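Local coordinates for protein succinyl-CoA ligase (ADP-forming) subunit alpha (Methanosaeta concilii, PDB 6HXI) that binds coenzyme A and unites, in one chain of an eight-chain assembly, a succinyl-CoA-ligase-type region with a citrate-synthase-type region, at residues Phe16-Gln21 with Met84-Ser89; Tyr240-Ala245 with Asp292-Ala297; Arg459-Ala464 with Asn520-Val525. All blocks are in the same frame, centred on the assembly; numbering follows the deposited sequence. Where two conformers were deposited one is given.

Contact 1 (Phe16-Gln21 with Met84-Ser89). With COA (coenzyme A), chain G.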
loop_
_atom_site.group_PDB
_atom_site.type_symbol
_atom_site.label_atom_id
_atom_site.label_comp_id
_atom_site.label_asym_id
_atom_site.label_seq_id
_atom_site.Cartn_x
_atom_site.Cartn_y
_atom_site.Cartn_z
ATOM N N PHE B 16 15.326 -30.910 29.039
ATOM C CA PHE B 16 14.337 -30.443 28.096
ATOM C C PHE B 16 13.168 -30.009 28.936
ATOM O O PHE B 16 12.874 -30.625 29.956
ATOM C CB PHE B 16 13.863 -31.555 27.161
ATOM C CG PHE B 16 14.909 -32.187 26.274
ATOM C CD1 PHE B 16 15.662 -31.410 25.396
ATOM C CD2 PHE B 16 15.074 -33.563 26.246
ATOM C CE1 PHE B 16 16.586 -32.001 24.529
ATOM C CE2 PHE B 16 16.024 -34.150 25.408
ATOM C CZ PHE B 16 16.757 -33.369 24.531
ATOM N N VAL B 17 12.526 -28.932 28.539
ATOM C CA VAL B 17 11.312 -28.477 29.181
ATOM C C VAL B 17 10.231 -28.753 28.152
ATOM O O VAL B 17 10.248 -28.156 27.076
ATOM C CB VAL B 17 11.366 -26.979 29.614
ATOM C CG1 VAL B 17 9.986 -26.497 30.093
ATOM C CG2 VAL B 17 12.413 -26.760 30.696
ATOM N N TYR B 18 9.351 -29.714 28.436
ATOM C CA TYR B 18 8.215 -30.044 27.570
ATOM C C TYR B 18 7.062 -29.119 27.981
ATOM O O TYR B 18 6.583 -29.177 29.126
ATOM C CB TYR B 18 7.788 -31.532 27.700
ATOM C CG TYR B 18 6.742 -31.901 26.673
ATOM C CD1 TYR B 18 5.405 -31.562 26.861
ATOM C CD2 TYR B 18 7.100 -32.502 25.466
ATOM C CE1 TYR B 18 4.453 -31.821 25.891
ATOM C CE2 TYR B 18 6.147 -32.781 24.490
ATOM C CZ TYR B 18 4.828 -32.426 24.703
ATOM O OH TYR B 18 3.878 -32.701 23.763
ATOM N N GLY B 19 6.638 -28.282 27.040
ATOM C CA GLY B 19 5.565 -27.322 27.247
ATOM C C GLY B 19 6.124 -25.921 27.282
ATOM O O GLY B 19 7.158 -25.691 27.904
ATOM N N TYR B 20 5.438 -24.975 26.630
ATOM C CA TYR B 20 5.895 -23.591 26.560
ATOM C C TYR B 20 5.610 -22.818 27.835
ATOM O O TYR B 20 4.721 -21.984 27.881
ATOM C CB TYR B 20 5.343 -22.887 25.298
ATOM C CG TYR B 20 6.176 -21.702 24.863
ATOM C CD1 TYR B 20 7.558 -21.802 24.743
ATOM C CD2 TYR B 20 5.586 -20.467 24.605
ATOM C CE1 TYR B 20 8.334 -20.704 24.375
ATOM C CE2 TYR B 20 6.352 -19.372 24.212
ATOM C CZ TYR B 20 7.721 -19.507 24.057
ATOM O OH TYR B 20 8.484 -18.423 23.688
ATOM N N GLN B 21 6.386 -23.104 28.882
ATOM C CA GLN B 21 6.222 -22.488 30.199
ATOM C C GLN B 21 7.332 -21.494 30.409
ATOM O O GLN B 21 8.337 -21.808 31.038
ATOM C CB GLN B 21 6.184 -23.578 31.301
ATOM C CG GLN B 21 4.954 -24.489 31.225
ATOM C CD GLN B 21 3.656 -23.836 31.641
ATOM O OE1 GLN B 21 3.604 -23.073 32.604
ATOM N NE2 GLN B 21 2.568 -24.116 30.916
ATOM N N MET B 84 13.774 -34.654 31.491
ATOM C CA MET B 84 12.657 -33.944 30.880
ATOM C C MET B 84 11.728 -33.404 31.969
ATOM O O MET B 84 11.252 -34.170 32.808
ATOM C CB MET B 84 11.864 -34.772 29.858
ATOM C CG MET B 84 10.820 -33.907 29.136
ATOM S SD MET B 84 9.960 -34.711 27.780
ATOM C CE MET B 84 8.420 -35.232 28.591
ATOM N N VAL B 85 11.469 -32.068 31.951
ATOM C CA VAL B 85 10.534 -31.378 32.850
ATOM C C VAL B 85 9.268 -31.289 32.038
ATOM O O VAL B 85 9.226 -30.558 31.043
ATOM C CB VAL B 85 11.062 -30.002 33.340
ATOM C CG1 VAL B 85 10.073 -29.345 34.294
ATOM C CG2 VAL B 85 12.450 -30.133 33.993
ATOM N N ASN B 86 8.268 -32.139 32.382
ATOM C CA ASN B 86 7.030 -32.299 31.636
ATOM C C ASN B 86 5.879 -31.466 32.172
ATOM O O ASN B 86 5.267 -31.823 33.187
ATOM C CB ASN B 86 6.665 -33.795 31.548
ATOM C CG ASN B 86 5.528 -34.125 30.600
ATOM O OD1 ASN B 86 4.959 -33.263 29.956
ATOM N ND2 ASN B 86 5.214 -35.392 30.443
ATOM N N PHE B 87 5.557 -30.371 31.464
ATOM C CA PHE B 87 4.436 -29.482 31.806
ATOM C C PHE B 87 3.188 -29.757 30.982
ATOM O O PHE B 87 2.325 -28.896 30.901
ATOM C CB PHE B 87 4.816 -28.011 31.645
ATOM C CG PHE B 87 5.713 -27.482 32.723
ATOM C CD1 PHE B 87 5.192 -27.091 33.953
ATOM C CD2 PHE B 87 7.065 -27.265 32.479
ATOM C CE1 PHE B 87 6.023 -26.572 34.950
ATOM C CE2 PHE B 87 7.891 -26.740 33.478
ATOM C CZ PHE B 87 7.367 -26.433 34.723
ATOM N N ALA B 88 3.067 -30.952 30.393
ATOM C CA ALA B 88 1.859 -31.335 29.641
ATOM C C ALA B 88 0.678 -31.405 30.614
ATOM O O ALA B 88 0.887 -31.672 31.795
ATOM C CB ALA B 88 2.068 -32.693 28.984
ATOM N N SER B 89 -0.543 -31.161 30.147
ATOM C CA SER B 89 -1.740 -31.260 31.003
ATOM C C SER B 89 -1.975 -32.754 31.441
ATOM O O SER B 89 -1.318 -33.670 30.924
ATOM C CB SER B 89 -2.972 -30.754 30.244
ATOM O OG SER B 89 -3.568 -31.806 29.498
HETATM N N1A COA G . -7.723 -24.629 20.307
HETATM C C2A COA G . -7.823 -25.870 20.796
HETATM N N3A COA G . -7.265 -26.383 21.901
HETATM C C4A COA G . -6.475 -25.482 22.506
HETATM C C5A COA G . -6.267 -24.171 22.116
HETATM C C6A COA G . -6.963 -23.729 20.973
HETATM N N6A COA G . -6.937 -22.470 20.536
HETATM N N7A COA G . -5.313 -23.566 22.919
HETATM C C8A COA G . -4.979 -24.503 23.769
HETATM N N9A COA G . -5.637 -25.692 23.577
HETATM C C1B COA G . -5.467 -26.938 24.323
HETATM C C2B COA G . -4.048 -27.491 24.367
HETATM O O2B COA G . -3.740 -28.221 23.178
HETATM C C3B COA G . -4.144 -28.399 25.598
HETATM O O3B COA G . -4.781 -29.658 25.293
HETATM P P3B COA G . -4.519 -31.003 26.109
HETATM O O7A COA G . -4.764 -30.694 27.548
HETATM O O8A COA G . -5.459 -32.006 25.543
HETATM O O9A COA G . -3.073 -31.418 25.782
HETATM C C4B COA G . -5.156 -27.688 26.506
HETATM O O4B COA G . -5.837 -26.728 25.671
HETATM C C5B COA G . -4.571 -27.004 27.716
HETATM O O5B COA G . -3.397 -26.286 27.288
HETATM P P1A COA G . -2.027 -26.281 28.181
HETATM O O1A COA G . -1.066 -25.213 27.808
HETATM O O2A COA G . -1.393 -27.661 28.262
HETATM O O3A COA G . -2.753 -25.952 29.563
HETATM P P2A COA G . -2.420 -25.505 31.054
HETATM O O4A COA G . -2.410 -24.032 31.142
HETATM O O5A COA G . -3.534 -26.085 31.896
HETATM O O6A COA G . -0.979 -26.138 31.440
HETATM C CBP COA G . -0.153 -27.355 33.386
HETATM C CCP COA G . -0.844 -27.448 32.022
HETATM C CDP COA G . -0.005 -28.777 33.945
HETATM C CEP COA G . 1.242 -26.708 33.266
HETATM C CAP COA G . -1.035 -26.493 34.331
HETATM O OAP COA G . -2.395 -26.881 34.260
HETATM C C9P COA G . -0.608 -26.424 35.792
HETATM O O9P COA G . 0.293 -25.654 36.134
HETATM N N8P COA G . -1.264 -27.219 36.652
HETATM C C7P COA G . -0.902 -27.333 38.058
HETATM C C6P COA G . -0.411 -28.714 38.396
HETATM C C5P COA G . -0.129 -28.877 39.871
HETATM O O5P COA G . -0.754 -28.228 40.708
HETATM N N4P COA G . 0.839 -29.734 40.196
HETATM C C3P COA G . 1.303 -29.924 41.564
HETATM C C2P COA G . 2.291 -28.861 42.000
HETATM S S1P COA G . 2.890 -29.395 43.627
#

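Contact 2 (Tyr240-Ala245 with Asp292-Ala297)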
loop_
_atom_site.group_PDB
_atom_site.type_symbol
_atom_site.label_atom_id
_atom_site.label_comp_id
_atom_site.label_asym_id
_atom_site.label_seq_id
_atom_site.Cartn_x
_atom_site.Cartn_y
_atom_site.Cartn_z
ATOM N N TYR B 240 5.353 -46.941 54.982
ATOM C CA TYR B 240 5.640 -48.267 55.525
ATOM C C TYR B 240 6.805 -48.944 54.791
ATOM O O TYR B 240 7.361 -49.904 55.313
ATOM C CB TYR B 240 4.375 -49.145 55.587
ATOM C CG TYR B 240 3.409 -48.652 56.639
ATOM C CD1 TYR B 240 3.625 -48.913 57.990
ATOM C CD2 TYR B 240 2.305 -47.874 56.291
ATOM C CE1 TYR B 240 2.765 -48.418 58.969
ATOM C CE2 TYR B 240 1.428 -47.390 57.261
ATOM C CZ TYR B 240 1.671 -47.654 58.599
ATOM O OH TYR B 240 0.819 -47.173 59.556
ATOM N N MET B 241 7.207 -48.420 53.611
ATOM C CA MET B 241 8.373 -48.935 52.886
ATOM C C MET B 241 9.616 -48.428 53.612
ATOM O O MET B 241 10.595 -49.168 53.749
ATOM C CB MET B 241 8.397 -48.470 51.418
ATOM C CG MET B 241 7.338 -49.115 50.543
ATOM S SD MET B 241 7.050 -48.212 48.990
ATOM C CE MET B 241 8.566 -48.650 48.083
ATOM N N ILE B 242 9.539 -47.172 54.114
ATOM C CA ILE B 242 10.607 -46.477 54.840
ATOM C C ILE B 242 10.820 -47.120 56.186
ATOM O O ILE B 242 11.952 -47.472 56.508
ATOM C CB ILE B 242 10.357 -44.940 54.944
ATOM C CG1 ILE B 242 10.130 -44.303 53.534
ATOM C CG2 ILE B 242 11.496 -44.229 55.702
ATOM C CD1 ILE B 242 9.197 -43.129 53.542
ATOM N N ILE B 243 9.737 -47.295 56.957
ATOM C CA ILE B 243 9.740 -47.912 58.295
ATOM C C ILE B 243 10.326 -49.335 58.235
ATOM O O ILE B 243 11.112 -49.704 59.114
ATOM C CB ILE B 243 8.303 -47.837 58.907
ATOM C CG1 ILE B 243 7.908 -46.364 59.208
ATOM C CG2 ILE B 243 8.116 -48.743 60.136
ATOM C CD1 ILE B 243 6.398 -46.058 59.073
ATOM N N GLN B 244 9.993 -50.102 57.171
ATOM C CA GLN B 244 10.526 -51.458 56.983
ATOM C C GLN B 244 12.012 -51.412 56.648
ATOM O O GLN B 244 12.763 -52.252 57.144
ATOM C CB GLN B 244 9.752 -52.239 55.914
ATOM C CG GLN B 244 9.996 -53.751 56.010
ATOM C CD GLN B 244 8.858 -54.571 55.464
ATOM O OE1 GLN B 244 8.587 -54.589 54.253
ATOM N NE2 GLN B 244 8.188 -55.296 56.352
ATOM N N ALA B 245 12.438 -50.411 55.840
ATOM C CA ALA B 245 13.844 -50.230 55.479
ATOM C C ALA B 245 14.666 -49.769 56.689
ATOM O O ALA B 245 15.813 -50.185 56.847
ATOM C CB ALA B 245 13.966 -49.248 54.337
ATOM N N ASP B 292 3.439 -43.274 64.709
ATOM C CA ASP B 292 3.755 -44.228 65.774
ATOM C C ASP B 292 4.737 -45.285 65.281
ATOM O O ASP B 292 5.743 -45.518 65.949
ATOM C CB ASP B 292 2.483 -44.870 66.344
ATOM C CG ASP B 292 1.654 -43.965 67.240
ATOM O OD1 ASP B 292 2.089 -42.809 67.496
ATOM O OD2 ASP B 292 0.581 -44.412 67.703
ATOM N N ALA B 293 4.476 -45.880 64.085
ATOM C CA ALA B 293 5.350 -46.881 63.462
ATOM C C ALA B 293 6.721 -46.272 63.120
ATOM O O ALA B 293 7.728 -46.975 63.164
ATOM C CB ALA B 293 4.695 -47.452 62.217
ATOM N N PHE B 294 6.758 -44.953 62.801
ATOM C CA PHE B 294 8.004 -44.227 62.525
ATOM C C PHE B 294 8.816 -44.070 63.823
ATOM O O PHE B 294 10.021 -44.311 63.805
ATOM C CB PHE B 294 7.740 -42.865 61.864
ATOM C CG PHE B 294 8.020 -42.790 60.376
ATOM C CD1 PHE B 294 9.302 -43.016 59.877
ATOM C CD2 PHE B 294 7.021 -42.421 59.481
ATOM C CE1 PHE B 294 9.563 -42.924 58.500
ATOM C CE2 PHE B 294 7.285 -42.331 58.107
ATOM C CZ PHE B 294 8.550 -42.589 57.625
ATOM N N ARG B 295 8.155 -43.698 64.940
ATOM C CA ARG B 295 8.795 -43.535 66.249
ATOM C C ARG B 295 9.455 -44.857 66.679
ATOM O O ARG B 295 10.643 -44.863 67.006
ATOM C CB ARG B 295 7.761 -43.093 67.299
ATOM C CG ARG B 295 7.954 -41.677 67.813
ATOM C CD ARG B 295 6.824 -41.250 68.733
ATOM N NE ARG B 295 5.622 -40.853 67.991
ATOM C CZ ARG B 295 5.277 -39.593 67.720
ATOM N NH1 ARG B 295 6.039 -38.583 68.129
ATOM N NH2 ARG B 295 4.163 -39.334 67.049
ATOM N N GLN B 296 8.689 -45.974 66.590
ATOM C CA GLN B 296 9.078 -47.350 66.929
ATOM C C GLN B 296 10.205 -47.920 66.055
ATOM O O GLN B 296 10.895 -48.843 66.488
ATOM C CB GLN B 296 7.852 -48.279 66.880
ATOM C CG GLN B 296 6.865 -48.061 68.027
ATOM C CD GLN B 296 5.528 -48.709 67.771
ATOM O OE1 GLN B 296 5.412 -49.933 67.649
ATOM N NE2 GLN B 296 4.481 -47.900 67.712
ATOM N N ALA B 297 10.377 -47.391 64.827
ATOM C CA ALA B 297 11.424 -47.822 63.886
ATOM C C ALA B 297 12.791 -47.142 64.127
ATOM O O ALA B 297 13.793 -47.571 63.554
ATOM C CB ALA B 297 10.968 -47.605 62.454
#

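Contact 3 (Arg459-Ala464 with Asn520-Val525)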
loop_
_atom_site.group_PDB
_atom_site.type_symbol
_atom_site.label_atom_id
_atom_site.label_comp_id
_atom_site.label_asym_id
_atom_site.label_seq_id
_atom_site.Cartn_x
_atom_site.Cartn_y
_atom_site.Cartn_z
ATOM N N ARG B 459 -13.543 23.008 0.883
ATOM C CA ARG B 459 -12.541 24.047 1.113
ATOM C C ARG B 459 -12.884 25.359 0.413
ATOM O O ARG B 459 -13.045 26.380 1.078
ATOM C CB ARG B 459 -11.189 23.517 0.596
ATOM C CG ARG B 459 -9.943 24.230 1.092
ATOM C CD ARG B 459 -8.829 23.239 1.434
ATOM N NE ARG B 459 -8.691 22.137 0.474
ATOM C CZ ARG B 459 -8.230 20.933 0.779
ATOM N NH1 ARG B 459 -8.116 20.004 -0.160
ATOM N NH2 ARG B 459 -7.861 20.651 2.022
ATOM N N GLU B 460 -13.016 25.317 -0.927
ATOM C CA GLU B 460 -13.283 26.468 -1.782
ATOM C C GLU B 460 -14.620 27.119 -1.551
ATOM O O GLU B 460 -14.672 28.358 -1.494
ATOM C CB GLU B 460 -13.084 26.130 -3.281
ATOM C CG GLU B 460 -11.610 25.978 -3.670
ATOM C CD GLU B 460 -10.615 26.990 -3.118
ATOM O OE1 GLU B 460 -9.550 26.569 -2.612
ATOM O OE2 GLU B 460 -10.894 28.207 -3.204
ATOM N N PHE B 461 -15.706 26.316 -1.443
ATOM C CA PHE B 461 -17.046 26.865 -1.187
ATOM C C PHE B 461 -17.132 27.479 0.212
ATOM O O PHE B 461 -17.684 28.560 0.349
ATOM C CB PHE B 461 -18.154 25.823 -1.428
ATOM C CG PHE B 461 -18.508 25.621 -2.887
ATOM C CD1 PHE B 461 -17.699 24.848 -3.718
ATOM C CD2 PHE B 461 -19.612 26.246 -3.445
ATOM C CE1 PHE B 461 -18.020 24.676 -5.070
ATOM C CE2 PHE B 461 -19.934 26.061 -4.801
ATOM C CZ PHE B 461 -19.150 25.266 -5.593
ATOM N N LYS B 462 -16.570 26.812 1.242
ATOM C CA LYS B 462 -16.606 27.323 2.623
ATOM C C LYS B 462 -15.926 28.716 2.692
ATOM O O LYS B 462 -16.504 29.653 3.227
ATOM C CB LYS B 462 -15.943 26.330 3.602
ATOM C CG LYS B 462 -16.318 26.555 5.040
ATOM C CD LYS B 462 -15.293 26.042 6.028
ATOM C CE LYS B 462 -15.763 26.449 7.401
ATOM N NZ LYS B 462 -14.673 26.951 8.274
ATOM N N ARG B 463 -14.728 28.842 2.115
ATOM C CA ARG B 463 -13.948 30.080 2.080
ATOM C C ARG B 463 -14.725 31.218 1.388
ATOM O O ARG B 463 -14.889 32.279 1.977
ATOM C CB ARG B 463 -12.578 29.824 1.420
ATOM C CG ARG B 463 -11.731 31.082 1.222
ATOM C CD ARG B 463 -10.625 30.895 0.199
ATOM N NE ARG B 463 -11.122 30.458 -1.111
ATOM C CZ ARG B 463 -11.585 31.264 -2.064
ATOM N NH1 ARG B 463 -11.636 32.577 -1.869
ATOM N NH2 ARG B 463 -12.010 30.761 -3.215
ATOM N N ALA B 464 -15.263 30.982 0.202
ATOM C CA ALA B 464 -16.023 31.989 -0.524
ATOM C C ALA B 464 -17.180 32.518 0.302
ATOM O O ALA B 464 -17.287 33.724 0.494
ATOM C CB ALA B 464 -16.527 31.420 -1.845
ATOM N N ASN B 520 -27.261 26.287 0.006
ATOM C CA ASN B 520 -27.994 27.374 -0.639
ATOM C C ASN B 520 -27.050 28.285 -1.440
ATOM O O ASN B 520 -27.373 28.662 -2.568
ATOM C CB ASN B 520 -28.886 28.143 0.346
ATOM C CG ASN B 520 -29.993 27.328 1.005
ATOM O OD1 ASN B 520 -30.542 26.353 0.454
ATOM N ND2 ASN B 520 -30.361 27.732 2.212
ATOM N N TYR B 521 -25.854 28.563 -0.897
ATOM C CA TYR B 521 -24.809 29.322 -1.589
ATOM C C TYR B 521 -24.355 28.513 -2.819
ATOM O O TYR B 521 -24.279 29.048 -3.926
ATOM C CB TYR B 521 -23.623 29.556 -0.613
ATOM C CG TYR B 521 -22.504 30.423 -1.173
ATOM C CD1 TYR B 521 -22.535 31.811 -1.040
ATOM C CD2 TYR B 521 -21.411 29.855 -1.826
ATOM C CE1 TYR B 521 -21.517 32.610 -1.552
ATOM C CE2 TYR B 521 -20.384 30.648 -2.346
ATOM C CZ TYR B 521 -20.450 32.027 -2.217
ATOM O OH TYR B 521 -19.456 32.817 -2.742
ATOM N N ALA B 522 -24.091 27.208 -2.623
ATOM C CA ALA B 522 -23.617 26.340 -3.704
ATOM C C ALA B 522 -24.552 26.323 -4.890
ATOM O O ALA B 522 -24.063 26.376 -6.025
ATOM C CB ALA B 522 -23.355 24.934 -3.207
ATOM N N LEU B 523 -25.885 26.275 -4.624
ATOM C CA LEU B 523 -26.931 26.287 -5.641
ATOM C C LEU B 523 -27.004 27.643 -6.356
ATOM O O LEU B 523 -27.403 27.652 -7.502
ATOM C CB LEU B 523 -28.331 25.862 -5.089
ATOM C CG LEU B 523 -28.462 24.420 -4.529
ATOM C CD1 LEU B 523 -29.785 24.223 -3.855
ATOM C CD2 LEU B 523 -28.274 23.371 -5.613
ATOM N N GLN B 524 -26.623 28.769 -5.697
ATOM C CA GLN B 524 -26.547 30.101 -6.317
ATOM C C GLN B 524 -25.365 30.116 -7.285
ATOM O O GLN B 524 -25.498 30.673 -8.367
ATOM C CB GLN B 524 -26.375 31.226 -5.269
ATOM C CG GLN B 524 -27.648 31.613 -4.530
ATOM C CD GLN B 524 -27.383 32.710 -3.507
ATOM O OE1 GLN B 524 -26.856 32.476 -2.404
ATOM N NE2 GLN B 524 -27.738 33.943 -3.843
ATOM N N VAL B 525 -24.196 29.527 -6.880
ATOM C CA VAL B 525 -22.982 29.389 -7.717
ATOM C C VAL B 525 -23.314 28.533 -8.972
ATOM O O VAL B 525 -22.906 28.898 -10.093
ATOM C CB VAL B 525 -21.773 28.795 -6.947
ATOM C CG1 VAL B 525 -20.632 28.449 -7.900
ATOM C CG2 VAL B 525 -21.299 29.727 -5.836
#

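Contact 1 (Phe16-Gln21 with Met84-Ser89)
Phe-16 O takes the amide of Val-85, N to O 2.8 Å and almost straight at 175°. Val-85 O in turn receives Tyr-18 N at 2.7 Å, and Tyr-18 O receives Phe-87 N at 2.8 Å; these bonds set the two strands in parallel register. Where the second strand ends, Asn-86 OD1 accepts Ala-88 N at 3.0 Å from above its carbonyl plane, closing an Asx turn, while Thr-96 and Thr-97 hold ND2. Beyond that turn Ser-89 OG makes a short hydrogen bond, 2.5 Å, to O7A of coenzyme A, an oxygen of the phosphate on the ribose.

The packing divides between the faces of the sheet. On one, Met-84 runs alongside Tyr-18 with SD 3.9 Å from its CB, and Ala-88 CB approaches the Tyr-18 ring obliquely, nearest CE1. On the other, Val-17 CG1 meets the edge of Phe-87 while Gln-21 CG sits over its face, 3.8 Å from the ring centroid. A bend at chi2 (-72°) turns the Gln-21 amide back toward the CEP methyl of coenzyme A, which itself lies at the edge of Phe-87. Chain crossovers leave these neighbouring strands in opposite directions, through helices 22-34 and 93-102; at such a switch point doubly wound, Rossmann-like sheets commonly bind ligands, here coenzyme A.

Contact 2 (Tyr240-Ala245 with Asp292-Ala297)
One face of the Phe-294 ring is taken by Ile-243, whose CG1 stands 3.7 Å from the ring centroid and only 12° off the normal, a well-centred CH-pi contact. The edge of the same ring goes to Ile-242: its CG2 approaches CE1 at 3.6 Å, near the ring plane. The other aromatic group, Tyr-240, meets Ala-293 CB obliquely through CE1 at 3.9 Å. Its hydroxyl bonds to Lys-284 O, and the Lys-284 side chain makes a cation-pi contact with the ring, so both ring and hydroxyl are engaged by the residue that lies ahead of helix 287-297.

Ile-243 is the hub, and its first torsion shares out the branches. With CG1 anti to the carbonyl carbon (chi1 -67°), that branch carries CD1 over the ring and on to Ala-293 CB, 3.8 Å away; CG2 points to the next turn of the facing helix, 3.8 Å from Ala-297 CB and close to Ala-293 O. The segment axes run 9.4 Å apart and nearly parallel, at 16°, with Ala-293 and Ala-297 facing Ile-243. Helix 239-247 links the parallel neighbours 227-233 and 255-260 in a beta-alpha-beta crossover, and Phe-294 reaches down to Leu-255, Ala-257 and Val-259 of strand 255-260, at one edge of the sheet within this chain.

No hydrogen bond passes between the two segments, so the helices are joined here by apolar side-chain contacts and one CH-pi interaction, which depend on shape and burial and have little directional character.

Contact 3 (Arg459-Ala464 with Asn520-Val525)
Tyr-521 extends its CG opposite the backbone N (chi1 -176°) and Phe-461 turns its own away from the carbonyl carbon (chi1 -79°), which brings the two rings together between their helices. There CD2 of Phe-461 lies near the ring plane of Tyr-521, at its edge, 4.3 Å from CD2 of the tyrosine. The far end of Phe-461 goes on to the opposite backbone: CE2 is lodged between Ala-522 and Val-525, one helical turn apart, at 3.9 Å from Ala-522 CA and likewise from Val-525 CB. Tyr-521 returns the contact in the other direction, its OH coming 3.4 Å from Ala-464 CB. The hydroxyl of the buried Tyr-521 is satisfied by a hydrogen bond to Leu-469 O.

The segment axes cross almost perpendicularly, at 100° and 10.6 Å, within the mostly helical region related to the C-terminal domain of citrate synthase. Helix 471-480 closes one flank, with Phe-474 edge-to-face against Phe-461 and also touching Ala-464 and Tyr-521; Ile-546 of helix 540-555 packs on both Phe-461 and Ala-522.

Glu-460, Lys-462 and Arg-463 make no contact with segment 520-525. Glu-460 OE2 is gripped twice by Arg-463, with NH2 at 2.8 Å in a salt bridge and NE more weakly, whereas Lys-462 points away from the crossing and pairs with Asp-564 and Glu-466.

How the contacts relate
The three contacts follow one another along the chain without touching. Contact 1 is part of a coenzyme A pocket: Gln-21, Phe-87, Ala-88 and Ser-89 line it. Contact 2, its centre 35 Å from that of contact 1, joins two helices beside the other mixed sheet, the one ending in strand 255-260, in the CoA-ligase region. Contact 3 is in the region related to citrate synthase, about 102 Å between centres from contact 2 and on the opposite side of the chain's centre. Although 71 Å from contact 1 between centres, it too is near coenzyme A, with the Val-525 side chain about 7 Å from a bound molecule. Lys-479 and Lys-532 of a second subunit help hold the coenzyme A at contact 1.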